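Local coordinates for protein sarcoplasmic calcium-binding proteins II, V, VI, and VII (Branchiostoma lanceolatum, PDB 2SAS) that binds calcium ions through EF-hand sites and seems more abundant in fast-contracting muscles, a distribution from which no functional relationship can be drawn, at residues A[29-32]-A[33-36]; A[12-16]-A[17-21]. All blocks are in the same frame, centred on the assembly; numbering follows the deposited sequence.

Contact 1 of 2, residues A[29-32]-A[33-36]. With CA (calcium ion), chain B.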
ATOM      1  N   ASN A  29       9.673 -11.160 -17.176  1.00 16.92           N
ATOM      2  CA  ASN A  29       8.500 -10.407 -17.585  1.00 19.42           C
ATOM      3  C   ASN A  29       8.244  -9.175 -16.711  1.00 19.60           C
ATOM      4  O   ASN A  29       7.574  -8.230 -17.212  1.00 21.26           O
ATOM      5  CB  ASN A  29       7.290 -11.273 -17.814  1.00 22.54           C
ATOM      6  CG  ASN A  29       6.623 -11.830 -16.570  1.00 24.18           C
ATOM      7  OD1 ASN A  29       7.255 -11.960 -15.521  1.00 26.96           O
ATOM      8  ND2 ASN A  29       5.332 -12.139 -16.682  1.00 24.64           N
ATOM      9  N   ASP A  30       8.654  -9.200 -15.483  1.00 18.17           N
ATOM     10  CA  ASP A  30       8.478  -8.078 -14.537  1.00 16.60           C
ATOM     11  C   ASP A  30       9.369  -6.920 -15.084  1.00 15.52           C
ATOM     12  O   ASP A  30       8.862  -5.799 -15.157  1.00 15.62           O
ATOM     13  CB  ASP A  30       8.887  -8.479 -13.130  1.00 15.35           C
ATOM     14  CG  ASP A  30       7.842  -9.367 -12.498  1.00 15.95           C
ATOM     15  OD1 ASP A  30       6.660  -8.992 -12.529  1.00 15.92           O
ATOM     16  OD2 ASP A  30       8.243 -10.448 -12.019  1.00 15.81           O
ATOM     17  N   PHE A  31      10.567  -7.270 -15.440  1.00 12.43           N
ATOM     18  CA  PHE A  31      11.545  -6.350 -16.027  1.00 14.19           C
ATOM     19  C   PHE A  31      11.071  -5.827 -17.385  1.00 16.01           C
ATOM     20  O   PHE A  31      11.307  -4.648 -17.738  1.00 15.30           O
ATOM     21  CB  PHE A  31      12.942  -7.013 -16.050  1.00 13.87           C
ATOM     22  CG  PHE A  31      13.496  -7.241 -14.663  1.00 15.42           C
ATOM     23  CD1 PHE A  31      13.045  -8.273 -13.864  1.00 15.26           C
ATOM     24  CD2 PHE A  31      14.400  -6.320 -14.116  1.00 17.97           C
ATOM     25  CE1 PHE A  31      13.487  -8.450 -12.558  1.00 15.42           C
ATOM     26  CE2 PHE A  31      14.888  -6.463 -12.806  1.00 16.21           C
ATOM     27  CZ  PHE A  31      14.424  -7.546 -12.053  1.00 17.45           C
ATOM     28  N   GLU A  32      10.404  -6.634 -18.206  1.00 18.36           N
ATOM     29  CA  GLU A  32       9.873  -6.176 -19.501  1.00 20.14           C
ATOM     30  C   GLU A  32       8.803  -5.109 -19.201  1.00 20.44           C
ATOM     31  O   GLU A  32       8.619  -4.126 -19.937  1.00 19.84           O
ATOM     32  CB  GLU A  32       9.289  -7.272 -20.374  1.00 23.32           C
ATOM     33  CG  GLU A  32      10.166  -8.420 -20.941  1.00 26.80           C
ATOM     34  CD  GLU A  32       9.395  -9.631 -21.419  1.00 29.42           C
ATOM     35  OE1 GLU A  32       8.480 -10.137 -20.781  1.00 29.46           O
ATOM     36  OE2 GLU A  32       9.737 -10.105 -22.531  1.00 29.90           O
ATOM     37  N   ASP A  33       8.093  -5.258 -18.097  1.00 20.37           N
ATOM     38  CA  ASP A  33       7.036  -4.351 -17.634  1.00 20.45           C
ATOM     39  C   ASP A  33       7.617  -3.009 -17.179  1.00 20.40           C
ATOM     40  O   ASP A  33       6.970  -1.946 -17.132  1.00 20.94           O
ATOM     41  CB  ASP A  33       6.245  -4.949 -16.473  1.00 23.65           C
ATOM     42  CG  ASP A  33       5.140  -5.901 -16.792  1.00 26.96           C
ATOM     43  OD1 ASP A  33       5.229  -6.529 -17.873  1.00 29.64           O
ATOM     44  OD2 ASP A  33       4.207  -6.096 -15.970  1.00 28.56           O
ATOM     45  N   MET A  34       8.874  -3.036 -16.787  1.00 19.02           N
ATOM     46  CA  MET A  34       9.529  -1.776 -16.364  1.00 16.73           C
ATOM     47  C   MET A  34       9.751  -0.942 -17.637  1.00 17.85           C
ATOM     48  O   MET A  34       9.536   0.290 -17.668  1.00 18.52           O
ATOM     49  CB  MET A  34      10.755  -2.172 -15.620  1.00 13.65           C
ATOM     50  CG  MET A  34      10.348  -2.716 -14.262  1.00 13.70           C
ATOM     51  SD  MET A  34      11.937  -3.092 -13.439  1.00 16.07           S
ATOM     52  CE  MET A  34      11.399  -4.403 -12.333  1.00 14.48           C
ATOM     53  N   MET A  35      10.181  -1.635 -18.670  1.00 17.34           N
ATOM     54  CA  MET A  35      10.489  -1.148 -20.003  1.00 17.69           C
ATOM     55  C   MET A  35       9.237  -0.616 -20.657  1.00 18.56           C
ATOM     56  O   MET A  35       9.230   0.489 -21.214  1.00 20.50           O
ATOM     57  CB  MET A  35      11.136  -2.221 -20.880  1.00 18.60           C
ATOM     58  CG  MET A  35      12.611  -2.283 -20.650  1.00 21.02           C
ATOM     59  SD  MET A  35      13.376  -0.663 -20.990  1.00 23.61           S
ATOM     60  CE  MET A  35      12.922  -0.557 -22.754  1.00 23.58           C
ATOM     61  N   THR A  36       8.184  -1.408 -20.574  1.00 19.22           N
ATOM     62  CA  THR A  36       6.881  -0.957 -21.061  1.00 19.43           C
ATOM     63  C   THR A  36       6.520   0.343 -20.346  1.00 19.44           C
ATOM     64  O   THR A  36       6.009   1.235 -20.993  1.00 20.41           O
ATOM     65  CB  THR A  36       5.710  -1.977 -20.838  1.00 19.01           C
ATOM     66  OG1 THR A  36       6.105  -3.145 -21.567  1.00 18.24           O
ATOM     67  CG2 THR A  36       4.344  -1.402 -21.287  1.00 19.74           C
TER
HETATM   68 CA    CA B 186       6.051 -11.075 -11.405  1.00  9.66          CA

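Contact 2 of 2, residues A[12-16]-A[17-21]. With CA (calcium ion), chain B.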
ATOM      1  N   PHE A  12       7.532  -5.006   0.891  1.00 17.40           N
ATOM      2  CA  PHE A  12       7.333  -3.733   0.227  1.00 16.08           C
ATOM      3  C   PHE A  12       8.160  -3.607  -1.026  1.00 15.77           C
ATOM      4  O   PHE A  12       7.573  -3.282  -2.080  1.00 17.65           O
ATOM      5  CB  PHE A  12       7.508  -2.526   1.127  1.00 16.06           C
ATOM      6  CG  PHE A  12       7.222  -1.193   0.505  1.00 15.84           C
ATOM      7  CD1 PHE A  12       8.207  -0.483  -0.158  1.00 14.70           C
ATOM      8  CD2 PHE A  12       5.927  -0.657   0.612  1.00 16.83           C
ATOM      9  CE1 PHE A  12       7.933   0.784  -0.698  1.00 15.86           C
ATOM     10  CE2 PHE A  12       5.650   0.611   0.082  1.00 15.65           C
ATOM     11  CZ  PHE A  12       6.651   1.325  -0.566  1.00 14.47           C
ATOM     12  N   THR A  13       9.443  -3.792  -0.981  1.00 16.36           N
ATOM     13  CA  THR A  13      10.290  -3.707  -2.209  1.00 16.99           C
ATOM     14  C   THR A  13       9.995  -4.806  -3.197  1.00 19.36           C
ATOM     15  O   THR A  13      10.145  -4.642  -4.456  1.00 21.96           O
ATOM     16  CB  THR A  13      11.801  -3.678  -1.764  1.00 16.48           C
ATOM     17  OG1 THR A  13      12.114  -5.009  -1.261  1.00 17.27           O
ATOM     18  CG2 THR A  13      12.065  -2.645  -0.659  1.00 17.40           C
ATOM     19  N   PHE A  14       9.598  -5.989  -2.730  1.00 18.50           N
ATOM     20  CA  PHE A  14       9.334  -7.107  -3.682  1.00 17.57           C
ATOM     21  C   PHE A  14       8.209  -6.591  -4.575  1.00 18.43           C
ATOM     22  O   PHE A  14       8.327  -6.469  -5.789  1.00 18.04           O
ATOM     23  CB  PHE A  14       9.001  -8.392  -2.917  1.00 17.02           C
ATOM     24  CG  PHE A  14       8.777  -9.667  -3.653  1.00 13.64           C
ATOM     25  CD1 PHE A  14       9.840 -10.485  -4.053  1.00 14.23           C
ATOM     26  CD2 PHE A  14       7.496 -10.085  -3.966  1.00 14.94           C
ATOM     27  CE1 PHE A  14       9.634 -11.663  -4.774  1.00 11.33           C
ATOM     28  CE2 PHE A  14       7.231 -11.252  -4.666  1.00 13.31           C
ATOM     29  CZ  PHE A  14       8.327 -12.021  -5.056  1.00 13.35           C
ATOM     30  N   ASP A  15       7.133  -6.230  -3.878  1.00 18.57           N
ATOM     31  CA  ASP A  15       5.875  -5.805  -4.436  1.00 17.80           C
ATOM     32  C   ASP A  15       5.788  -4.551  -5.275  1.00 17.62           C
ATOM     33  O   ASP A  15       5.002  -4.552  -6.229  1.00 19.53           O
ATOM     34  CB  ASP A  15       4.832  -5.656  -3.301  1.00 17.02           C
ATOM     35  CG  ASP A  15       4.283  -6.939  -2.756  1.00 18.88           C
ATOM     36  OD1 ASP A  15       4.716  -8.009  -3.181  1.00 19.31           O
ATOM     37  OD2 ASP A  15       3.371  -6.875  -1.894  1.00 20.25           O
ATOM     38  N   PHE A  16       6.457  -3.498  -4.871  1.00 18.23           N
ATOM     39  CA  PHE A  16       6.417  -2.189  -5.514  1.00 16.48           C
ATOM     40  C   PHE A  16       7.602  -1.931  -6.388  1.00 15.37           C
ATOM     41  O   PHE A  16       7.524  -1.200  -7.382  1.00 17.69           O
ATOM     42  CB  PHE A  16       6.344  -1.086  -4.418  1.00 17.48           C
ATOM     43  CG  PHE A  16       4.967  -1.047  -3.829  1.00 18.27           C
ATOM     44  CD1 PHE A  16       4.530  -2.089  -3.025  1.00 20.58           C
ATOM     45  CD2 PHE A  16       4.132   0.013  -4.151  1.00 20.41           C
ATOM     46  CE1 PHE A  16       3.202  -2.077  -2.518  1.00 22.28           C
ATOM     47  CE2 PHE A  16       2.828   0.056  -3.652  1.00 21.89           C
ATOM     48  CZ  PHE A  16       2.370  -1.004  -2.885  1.00 21.29           C
ATOM     49  N   PHE A  17       8.733  -2.486  -6.072  1.00 15.22           N
ATOM     50  CA  PHE A  17       9.929  -2.174  -6.878  1.00 14.91           C
ATOM     51  C   PHE A  17      10.271  -3.312  -7.832  1.00 16.29           C
ATOM     52  O   PHE A  17      11.121  -3.030  -8.690  1.00 16.27           O
ATOM     53  CB  PHE A  17      11.093  -1.865  -5.986  1.00 13.34           C
ATOM     54  CG  PHE A  17      11.016  -0.844  -4.934  1.00 16.53           C
ATOM     55  CD1 PHE A  17       9.967   0.115  -4.899  1.00 16.87           C
ATOM     56  CD2 PHE A  17      12.082  -0.733  -4.025  1.00 16.30           C
ATOM     57  CE1 PHE A  17       9.972   1.113  -3.933  1.00 16.41           C
ATOM     58  CE2 PHE A  17      12.079   0.275  -3.055  1.00 17.30           C
ATOM     59  CZ  PHE A  17      11.027   1.207  -3.026  1.00 16.37           C
ATOM     60  N   LEU A  18       9.695  -4.502  -7.696  1.00 17.32           N
ATOM     61  CA  LEU A  18      10.157  -5.557  -8.630  1.00 18.24           C
ATOM     62  C   LEU A  18       9.055  -6.350  -9.319  1.00 18.23           C
ATOM     63  O   LEU A  18       9.232  -6.546 -10.534  1.00 18.25           O
ATOM     64  CB  LEU A  18      11.160  -6.483  -7.921  1.00 17.22           C
ATOM     65  CG  LEU A  18      12.558  -5.981  -7.653  1.00 17.75           C
ATOM     66  CD1 LEU A  18      13.090  -6.700  -6.416  1.00 18.55           C
ATOM     67  CD2 LEU A  18      13.500  -6.238  -8.834  1.00 16.40           C
ATOM     68  N   ASP A  19       8.077  -6.769  -8.565  1.00 17.63           N
ATOM     69  CA  ASP A  19       6.960  -7.581  -9.069  1.00 17.76           C
ATOM     70  C   ASP A  19       5.934  -6.661  -9.715  1.00 17.66           C
ATOM     71  O   ASP A  19       4.823  -6.437  -9.208  1.00 17.36           O
ATOM     72  CB  ASP A  19       6.420  -8.518  -7.981  1.00 17.43           C
ATOM     73  CG  ASP A  19       5.338  -9.452  -8.501  1.00 19.76           C
ATOM     74  OD1 ASP A  19       5.424  -9.854  -9.689  1.00 20.79           O
ATOM     75  OD2 ASP A  19       4.375  -9.802  -7.787  1.00 19.37           O
ATOM     76  N   MET A  20       6.327  -6.139 -10.869  1.00 19.11           N
ATOM     77  CA  MET A  20       5.479  -5.187 -11.645  1.00 20.09           C
ATOM     78  C   MET A  20       4.136  -5.776 -12.043  1.00 21.28           C
ATOM     79  O   MET A  20       3.132  -5.065 -11.923  1.00 21.61           O
ATOM     80  CB  MET A  20       6.217  -4.690 -12.870  1.00 18.59           C
ATOM     81  CG  MET A  20       7.543  -4.131 -12.496  1.00 20.90           C
ATOM     82  SD  MET A  20       7.235  -2.535 -11.634  1.00 26.76           S
ATOM     83  CE  MET A  20       7.264  -3.072  -9.919  1.00 21.33           C
ATOM     84  N   ASN A  21       4.134  -7.041 -12.458  1.00 21.57           N
ATOM     85  CA  ASN A  21       2.907  -7.703 -12.870  1.00 22.27           C
ATOM     86  C   ASN A  21       2.136  -8.342 -11.728  1.00 23.15           C
ATOM     87  O   ASN A  21       1.186  -9.088 -12.045  1.00 24.12           O
ATOM     88  CB  ASN A  21       3.152  -8.718 -13.988  1.00 22.18           C
ATOM     89  CG  ASN A  21       4.076  -9.844 -13.575  1.00 22.75           C
ATOM     90  OD1 ASN A  21       4.072 -10.249 -12.405  1.00 21.36           O
ATOM     91  ND2 ASN A  21       4.840 -10.382 -14.547  1.00 23.79           N
TER
HETATM   92 CA    CA B 186       6.051 -11.075 -11.405  1.00  9.66          CA

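Contact 1 of 2, residues A[29-32]-A[33-36]
The F31 ring takes the methyl of M34 over one face: CE stands 4.0 Å from the ring centroid and only 13° off the ring normal, which defines a CH-pi contact. M34 SD approaches the same ring obliquely, 4.7 Å from its centroid, making a Met-aromatic pair three residues apart on the exiting helix of the first EF-hand. The two side chains run alongside each other and point the same way, and the M34 chain, extended through both chi2 (-178°) and chi3, brings SD and CE to the ring. Outside the pair, W62 and E61 of helix 48-69 also meet F31, while R106 and F109 of helix 103-114 pack on M34. The second flat group is the carboxylate of D30. Both of its oxygens bind the calcium ion, OD1 at 2.4 Å and OD2 likewise at 2.4 Å, the bidentate grip that the twelfth loop position gives in an EF-hand. The coordination is completed by the side chains of D19, N21 and D23 and the backbone oxygen of S25. The backbone N of Q27 donates to D30 OD2 and so helps to fix the rotation of the carboxylate. Along the backbone the i to i+4 bonds vary in quality. D33 N donates to N29 O at 3.1 Å, and the links from M34 N to D30 O and from M35 N to F31 O are weak. One turn on the bonding tightens: E32 O is gripped twice by T36, whose backbone N reaches it at 2.8 Å with an N-H...O angle of 163°, and whose hydroxyl OG1 folds back along the helix to the same oxygen at 3.2 Å.

Contact 2 of 2, residues A[12-16]-A[17-21]
F17 meets F12 and T13 on the inner side of the entering helix of the first EF-hand, and here the packing is close. The edge of F12 is directed at the face of F17 in an offset edge-to-face pair, with centroids 5.7 Å apart and planes at 81°. F12 CG lies opposite the backbone N (chi1 -176°), which swings CE1 to 3.8 Å from F17 CE1. T13 meets the CD2/CE2 side of the F17 ring obliquely, its CB 3.7 Å from F17 CD2 and its CG2 3.8 Å from F17 CE2. F16 belongs to this packed part too, with F12 CE2 over the centre of its ring. With an alanine in place of F17, the edge of F12 and the methyl of T13 would probably lose their shared ring and face a gap. D15 carries the more open side: it is partly exposed and salt-bridged to K11, and L136 of the second subunit packs on it. At the helix end F14 O accepts two backbone donors, L18 N at 3.1 Å and D19 N at 2.8 Å. The second is a wider, pi-type bond, consistent with D19 leaving the helix toward the metal, where OD1 binds calcium at 2.2 Å, joined by N21 OD1 at 2.4 Å; G24 N holds D19 OD2. On the packed side, Y165 and L168 of helix 158-170 cover F17; nearer the loop, F31 of helix 28-42 touches L18, and I26 of strand 25-26 lies against F14, L18 and D19.

In the fold
From the N terminus, helix 4-18 comes first, and contact 2 spans its last turns and the start of the calcium loop. The loop then passes through strand 25-26, which pairs antiparallel with strand 77-78 of the second EF-hand, before helix 28-42 opens with contact 1. The two contacts are therefore in series; each spans neighbouring turns of chain, and they neither nest nor cross. Their centres lie 11 Å apart, and the shared calcium ion joins them: ligands from 17-21 start the loop and D30 ends it. A probable hydrogen bond from N21 N to D30 OD1 adds a direct link, so entering and exiting helices are tied at the metal.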